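Local coordinates for Alpha/beta hydrolase fold protein (PDB 3R0V) that probably acts as an alpha/beta-fold hydrolase of unidentified substrate, and holds D-malate in the pocket of this crystal structure, at residues 31-36 with 176-181; 150-155 with 168-173. All coordinates share one frame; numbering follows the deposited sequence.

Contact 1 of 2, residues 31-36 with 176-181. With MLT (D-malate), chain F.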
loop_
_atom_site.group_PDB
_atom_site.type_symbol
_atom_site.label_atom_id
_atom_site.label_comp_id
_atom_site.label_asym_id
_atom_site.label_seq_id
_atom_site.Cartn_x
_atom_site.Cartn_y
_atom_site.Cartn_z
ATOM N N GLY A 31 -2.344 1.736 0.906
ATOM C CA GLY A 31 -2.930 0.672 0.106
ATOM C C GLY A 31 -4.354 0.942 -0.343
ATOM O O GLY A 31 -4.794 2.086 -0.432
ATOM N N ALA A 32 -5.084 -0.133 -0.630
ATOM C CA ALA A 32 -6.444 0.003 -1.128
ATOM C C ALA A 32 -7.287 0.772 -0.117
ATOM O O ALA A 32 -7.187 0.556 1.089
ATOM C CB ALA A 32 -7.042 -1.374 -1.417
ATOM N N LEU A 33 -8.101 1.689 -0.636
ATOM C CA LEU A 33 -9.052 2.462 0.162
ATOM C C LEU A 33 -8.413 3.414 1.153
ATOM O O LEU A 33 -9.096 3.965 2.012
ATOM C CB LEU A 33 -10.051 1.548 0.881
ATOM C CG LEU A 33 -10.770 0.595 -0.074
ATOM C CD1 LEU A 33 -11.545 -0.443 0.721
ATOM C CD2 LEU A 33 -11.704 1.356 -1.013
ATOM N N SER A 34 -7.106 3.611 1.033
ATOM C CA SER A 34 -6.402 4.521 1.921
ATOM C C SER A 34 -6.404 5.938 1.376
ATOM O O SER A 34 -6.489 6.157 0.166
ATOM C CB SER A 34 -4.949 4.080 2.059
ATOM O OG SER A 34 -4.249 4.383 0.863
ATOM N N THR A 35 -6.278 6.902 2.279
ATOM C CA THR A 35 -5.899 8.262 1.899
ATOM C C THR A 35 -4.723 8.620 2.785
ATOM O O THR A 35 -4.239 7.782 3.547
ATOM C CB THR A 35 -7.025 9.265 2.129
ATOM O OG1 THR A 35 -7.274 9.392 3.535
ATOM C CG2 THR A 35 -8.298 8.829 1.401
ATOM N N ARG A 36 -4.260 9.863 2.706
ATOM C CA ARG A 36 -3.084 10.250 3.475
ATOM C C ARG A 36 -3.346 10.199 4.980
ATOM O O ARG A 36 -2.424 9.981 5.764
ATOM C CB ARG A 36 -2.557 11.622 3.025
ATOM C CG ARG A 36 -3.322 12.843 3.505
ATOM C CD ARG A 36 -2.797 14.070 2.766
ATOM N NE ARG A 36 -3.098 15.329 3.438
ATOM C CZ ARG A 36 -4.102 16.125 3.088
ATOM N NH1 ARG A 36 -4.326 17.251 3.747
ATOM N NH2 ARG A 36 -4.882 15.787 2.070
ATOM N N PRO A 176 -17.243 4.997 6.110
ATOM C CA PRO A 176 -17.619 6.011 5.113
ATOM C C PRO A 176 -16.434 6.518 4.277
ATOM O O PRO A 176 -16.605 6.751 3.075
ATOM C CB PRO A 176 -18.205 7.143 5.963
ATOM C CG PRO A 176 -18.686 6.469 7.207
ATOM C CD PRO A 176 -17.711 5.348 7.465
ATOM N N GLY A 177 -15.258 6.656 4.889
ATOM C CA GLY A 177 -14.077 7.084 4.159
ATOM C C GLY A 177 -13.692 6.091 3.076
ATOM O O GLY A 177 -13.245 6.472 1.997
HETATM N N MSE A 178 -13.866 4.805 3.365
HETATM C CA MSE A 178 -13.564 3.770 2.391
HETATM C C MSE A 178 -14.564 3.808 1.243
HETATM O O MSE A 178 -14.188 3.732 0.065
HETATM C CB MSE A 178 -13.584 2.396 3.059
HETATM C CG MSE A 178 -12.466 2.187 4.050
HETATM SE SE MSE A 178 -12.639 0.443 4.924
HETATM C CE MSE A 178 -10.777 0.212 5.420
ATOM N N GLU A 179 -15.841 3.936 1.577
ATOM C CA GLU A 179 -16.853 4.064 0.539
ATOM C C GLU A 179 -16.552 5.246 -0.374
ATOM O O GLU A 179 -16.715 5.156 -1.596
ATOM C CB GLU A 179 -18.248 4.235 1.149
ATOM C CG GLU A 179 -18.801 2.991 1.806
ATOM C CD GLU A 179 -20.135 3.235 2.496
ATOM O OE1 GLU A 179 -20.309 4.315 3.097
ATOM O OE2 GLU A 179 -21.003 2.341 2.450
ATOM N N ALA A 180 -16.117 6.355 0.217
ATOM C CA ALA A 180 -15.852 7.559 -0.568
ATOM C C ALA A 180 -14.803 7.347 -1.657
ATOM O O ALA A 180 -14.849 7.994 -2.708
ATOM C CB ALA A 180 -15.449 8.718 0.344
ATOM N N VAL A 181 -13.854 6.447 -1.417
ATOM C CA VAL A 181 -12.804 6.196 -2.403
ATOM C C VAL A 181 -12.922 4.816 -3.050
ATOM O O VAL A 181 -11.974 4.342 -3.674
ATOM C CB VAL A 181 -11.380 6.403 -1.822
ATOM C CG1 VAL A 181 -11.178 7.867 -1.431
ATOM C CG2 VAL A 181 -11.138 5.500 -0.638
HETATM C C1 MLT F . -4.775 -3.988 0.287
HETATM O O1 MLT F . -4.248 -2.842 0.105
HETATM O O2 MLT F . -4.370 -4.991 -0.301
HETATM C C2 MLT F . -5.908 -4.084 1.272
HETATM O O3 MLT F . -5.991 -2.894 2.031
HETATM C C3 MLT F . -5.732 -5.293 2.180
HETATM C C4 MLT F . -6.637 -5.176 3.387
HETATM O O4 MLT F . -7.254 -4.118 3.640
HETATM O O5 MLT F . -6.782 -6.148 4.157
#
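Leu33 packs its side chain against Met178 and Val181, and these three residues make the tight half of the contact. Leu33 CG lies anti to the carbonyl carbon (chi1 -54°), which helps bring Leu33 CD2 to the end of helix 175-180, 3.6 Å from the backbone O of Met178. Closer to the backbone, Leu33 CB meets CG of Met178, a selenomethionine, at 4.0 Å. Val181, just after helix 175-180, points its side chain toward the turn. Its CG2 is 3.7 Å from Leu33 O and 4.2 Å from Leu33 CD2. Beyond the two segments, Val151, Met155 and Leu185 also touch Leu33, so the leucine is buried among helices of the cap.

The other half is looser. Thr35 CG2 and Val181 CG1 are 4.2 Å apart and meet at a slant. Pro176 and Gly177 of the helix are exposed and form the open side.

A type II turn from Gly31 to Ser34 presents the leucine. Leu33 holds the third position, with the left-handed backbone (phi 66°) that this turn requires. Gly31 O accepts a hydrogen bond from Ser34 N. Ser34 OG also bonds to Gly31 O, at 2.7 Å. The turn leaves Ala32 N aimed at the D-malate, with a hydrogen bond to MLT O1 of 2.9 Å and 166°. Ser96 N binds the malate too. Two backbone N-H groups at these places in the fold are consistent with the oxyanion hole of alpha/beta hydrolases.

No hydrogen bond joins the two segments. Between them the contact is van der Waals packing of side-chain carbons, partly against carbonyl oxygens. The polar bonds of the turn go elsewhere: Gly31 O and Ser34 O are bonded to Arg60, and Ala32 N to the malate.

Contact 2 of 2, residues 150-155 with 168-173. With MLT (D-malate), chain F.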
loop_
_atom_site.group_PDB
_atom_site.type_symbol
_atom_site.label_atom_id
_atom_site.label_comp_id
_atom_site.label_asym_id
_atom_site.label_seq_id
_atom_site.Cartn_x
_atom_site.Cartn_y
_atom_site.Cartn_z
ATOM N N ALA A 150 -19.204 -2.671 -2.894
ATOM C CA ALA A 150 -17.910 -2.808 -3.570
ATOM C C ALA A 150 -16.776 -3.028 -2.570
ATOM O O ALA A 150 -15.919 -3.882 -2.772
ATOM C CB ALA A 150 -17.622 -1.591 -4.445
ATOM N N VAL A 151 -16.783 -2.275 -1.476
ATOM C CA VAL A 151 -15.785 -2.480 -0.430
ATOM C C VAL A 151 -15.913 -3.875 0.181
ATOM O O VAL A 151 -14.914 -4.563 0.361
ATOM C CB VAL A 151 -15.901 -1.419 0.681
ATOM C CG1 VAL A 151 -14.892 -1.708 1.795
ATOM C CG2 VAL A 151 -15.671 -0.021 0.102
ATOM N N THR A 152 -17.139 -4.287 0.501
ATOM C CA THR A 152 -17.370 -5.611 1.058
ATOM C C THR A 152 -16.867 -6.709 0.119
ATOM O O THR A 152 -16.252 -7.681 0.556
ATOM C CB THR A 152 -18.861 -5.805 1.326
ATOM O OG1 THR A 152 -19.279 -4.831 2.286
ATOM C CG2 THR A 152 -19.132 -7.202 1.879
ATOM N N TYR A 153 -17.111 -6.525 -1.173
ATOM C CA TYR A 153 -16.702 -7.486 -2.186
ATOM C C TYR A 153 -15.181 -7.542 -2.277
ATOM O O TYR A 153 -14.595 -8.620 -2.289
ATOM C CB TYR A 153 -17.334 -7.138 -3.538
ATOM C CG TYR A 153 -17.052 -8.134 -4.636
ATOM C CD1 TYR A 153 -17.622 -9.400 -4.621
ATOM C CD2 TYR A 153 -16.234 -7.790 -5.704
ATOM C CE1 TYR A 153 -17.371 -10.309 -5.643
ATOM C CE2 TYR A 153 -15.983 -8.685 -6.730
ATOM C CZ TYR A 153 -16.544 -9.940 -6.686
ATOM O OH TYR A 153 -16.301 -10.838 -7.698
ATOM N N PHE A 154 -14.544 -6.375 -2.343
ATOM C CA PHE A 154 -13.082 -6.333 -2.325
ATOM C C PHE A 154 -12.522 -7.078 -1.105
ATOM O O PHE A 154 -11.625 -7.918 -1.226
ATOM C CB PHE A 154 -12.585 -4.884 -2.306
ATOM C CG PHE A 154 -11.163 -4.743 -1.818
ATOM C CD1 PHE A 154 -10.098 -5.134 -2.610
ATOM C CD2 PHE A 154 -10.901 -4.242 -0.558
ATOM C CE1 PHE A 154 -8.797 -5.007 -2.149
ATOM C CE2 PHE A 154 -9.603 -4.124 -0.094
ATOM C CZ PHE A 154 -8.563 -4.504 -0.887
HETATM N N MSE A 155 -13.054 -6.792 0.077
HETATM C CA MSE A 155 -12.504 -7.401 1.275
HETATM C C MSE A 155 -12.714 -8.897 1.348
HETATM O O MSE A 155 -11.801 -9.626 1.710
HETATM C CB MSE A 155 -13.054 -6.726 2.515
HETATM C CG MSE A 155 -12.609 -5.304 2.575
HETATM SE SE MSE A 155 -13.014 -4.496 4.256
HETATM C CE MSE A 155 -12.120 -2.794 3.914
ATOM N N GLN A 168 -17.939 -6.208 10.814
ATOM C CA GLN A 168 -17.484 -5.349 11.902
ATOM C C GLN A 168 -16.889 -4.040 11.375
ATOM O O GLN A 168 -17.152 -2.969 11.922
ATOM C CB GLN A 168 -16.463 -6.082 12.773
ATOM C CG GLN A 168 -16.042 -5.299 13.999
ATOM C CD GLN A 168 -17.216 -4.939 14.880
ATOM O OE1 GLN A 168 -18.133 -5.739 15.070
ATOM N NE2 GLN A 168 -17.200 -3.725 15.422
HETATM N N MSE A 169 -16.094 -4.123 10.308
HETATM C CA MSE A 169 -15.547 -2.907 9.684
HETATM C C MSE A 169 -16.654 -1.941 9.265
HETATM O O MSE A 169 -16.497 -0.721 9.347
HETATM C CB MSE A 169 -14.712 -3.240 8.449
HETATM C CG MSE A 169 -13.633 -4.274 8.638
HETATM SE SE MSE A 169 -12.651 -4.478 6.971
HETATM C CE MSE A 169 -11.707 -2.778 7.055
ATOM N N GLN A 170 -17.767 -2.487 8.792
ATOM C CA GLN A 170 -18.891 -1.681 8.330
ATOM C C GLN A 170 -19.493 -0.853 9.459
ATOM O O GLN A 170 -20.168 0.149 9.220
ATOM C CB GLN A 170 -19.960 -2.584 7.714
ATOM C CG GLN A 170 -19.509 -3.240 6.431
ATOM C CD GLN A 170 -20.287 -4.495 6.091
ATOM O OE1 GLN A 170 -21.228 -4.875 6.794
ATOM N NE2 GLN A 170 -19.879 -5.161 5.018
ATOM N N GLN A 171 -19.251 -1.286 10.691
ATOM C CA GLN A 171 -19.770 -0.596 11.865
ATOM C C GLN A 171 -18.790 0.458 12.375
ATOM O O GLN A 171 -19.130 1.250 13.250
ATOM C CB GLN A 171 -20.077 -1.601 12.981
ATOM C CG GLN A 171 -21.130 -2.637 12.619
ATOM C CD GLN A 171 -22.506 -2.029 12.458
ATOM O OE1 GLN A 171 -22.728 -0.869 12.803
ATOM N NE2 GLN A 171 -23.443 -2.813 11.935
ATOM N N ALA A 172 -17.578 0.465 11.830
ATOM C CA ALA A 172 -16.525 1.349 12.324
ATOM C C ALA A 172 -16.548 2.722 11.657
ATOM O O ALA A 172 -17.083 2.879 10.558
ATOM C CB ALA A 172 -15.167 0.710 12.141
ATOM N N PRO A 173 -15.963 3.725 12.327
ATOM C CA PRO A 173 -15.861 5.068 11.747
ATOM C C PRO A 173 -15.087 5.111 10.427
ATOM O O PRO A 173 -15.286 6.049 9.663
ATOM C CB PRO A 173 -15.112 5.855 12.829
ATOM C CG PRO A 173 -15.454 5.148 14.106
ATOM C CD PRO A 173 -15.512 3.692 13.732
HETATM C C1 MLT F . -4.775 -3.988 0.287
HETATM O O1 MLT F . -4.248 -2.842 0.105
HETATM O O2 MLT F . -4.370 -4.991 -0.301
HETATM C C2 MLT F . -5.908 -4.084 1.272
HETATM O O3 MLT F . -5.991 -2.894 2.031
HETATM C C3 MLT F . -5.732 -5.293 2.180
HETATM C C4 MLT F . -6.637 -5.176 3.387
HETATM O O4 MLT F . -7.254 -4.118 3.640
HETATM O O5 MLT F . -6.782 -6.148 4.157
#
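Thr152 and Gln170 meet across the two helices, their side chains crossing at about a right angle. The hydroxyl OG1 lies beside the backbone N of Thr152 (chi1 -62°), where it bonds to Gly148 O one turn earlier in the helix. That is its stronger tie. Gln170 stretches out and brings NE2 to 2.8 Å from Thr152 OG1, but the N-H points well off line (118°) and the bond is weak. Gln170 also has a second conformer, so this bond need not always be present. Thr152 CG2 lies 3.8 Å from the same Gln170 NE2. Val166 and Trp175 touch Thr152 as well, and Trp175 also touches Gln170.

Next comes Phe154, which faces the ligand instead of helix 163-170. Its CG is anti to the backbone N (chi1 160°), and this swings the ring toward the D-malate. The ring meets the ligand with its edge: CZ is 3.4 Å from MLT C2, and MLT C1 lies in the ring plane. Helices 147-158 and 163-170 belong to the helical cap inserted between strands 111-117 and 209-213 of the alpha/beta-hydrolase sheet. Phe154 thus supplies part of the pocket wall from the cap side.

Met155, the last of the segment, is also a residue of the D-malate pocket. It points across to Met169. Both are selenomethionines, and they reach toward each other tip to tip. Met155 is extended, while Met169 bends at its last torsion. As modelled, the two SE atoms and the two CE methyls both come nearer than a normal contact allows. Met155 has a second conformer, so the details of this meeting are doubtful. Val166 touches Met155 from the same partner helix.

How the contacts relate
Contact 2 is nested inside the chain loop that contact 1 closes, and their centres lie 11 Å apart. Both touch the D-malate. Contact 1 supplies Ala32 N from the core side, and contact 2 supplies the Phe154 ring from the cap. These two residues also meet directly, with Ala32 CB 3.5 Å from Phe154 CZ. Leu33 CD1 reaches Val151 CG1 at 3.7 Å, so the turn touches helix 147-158 as well as helix 175-180. Met178 ties the contacts on the cap side: its CE is 3.5 Å from Met169 CE. Helices 163-170 and 175-180 are successive in the chain. The side chain of Met155 is about 7 Å from that of Ala32.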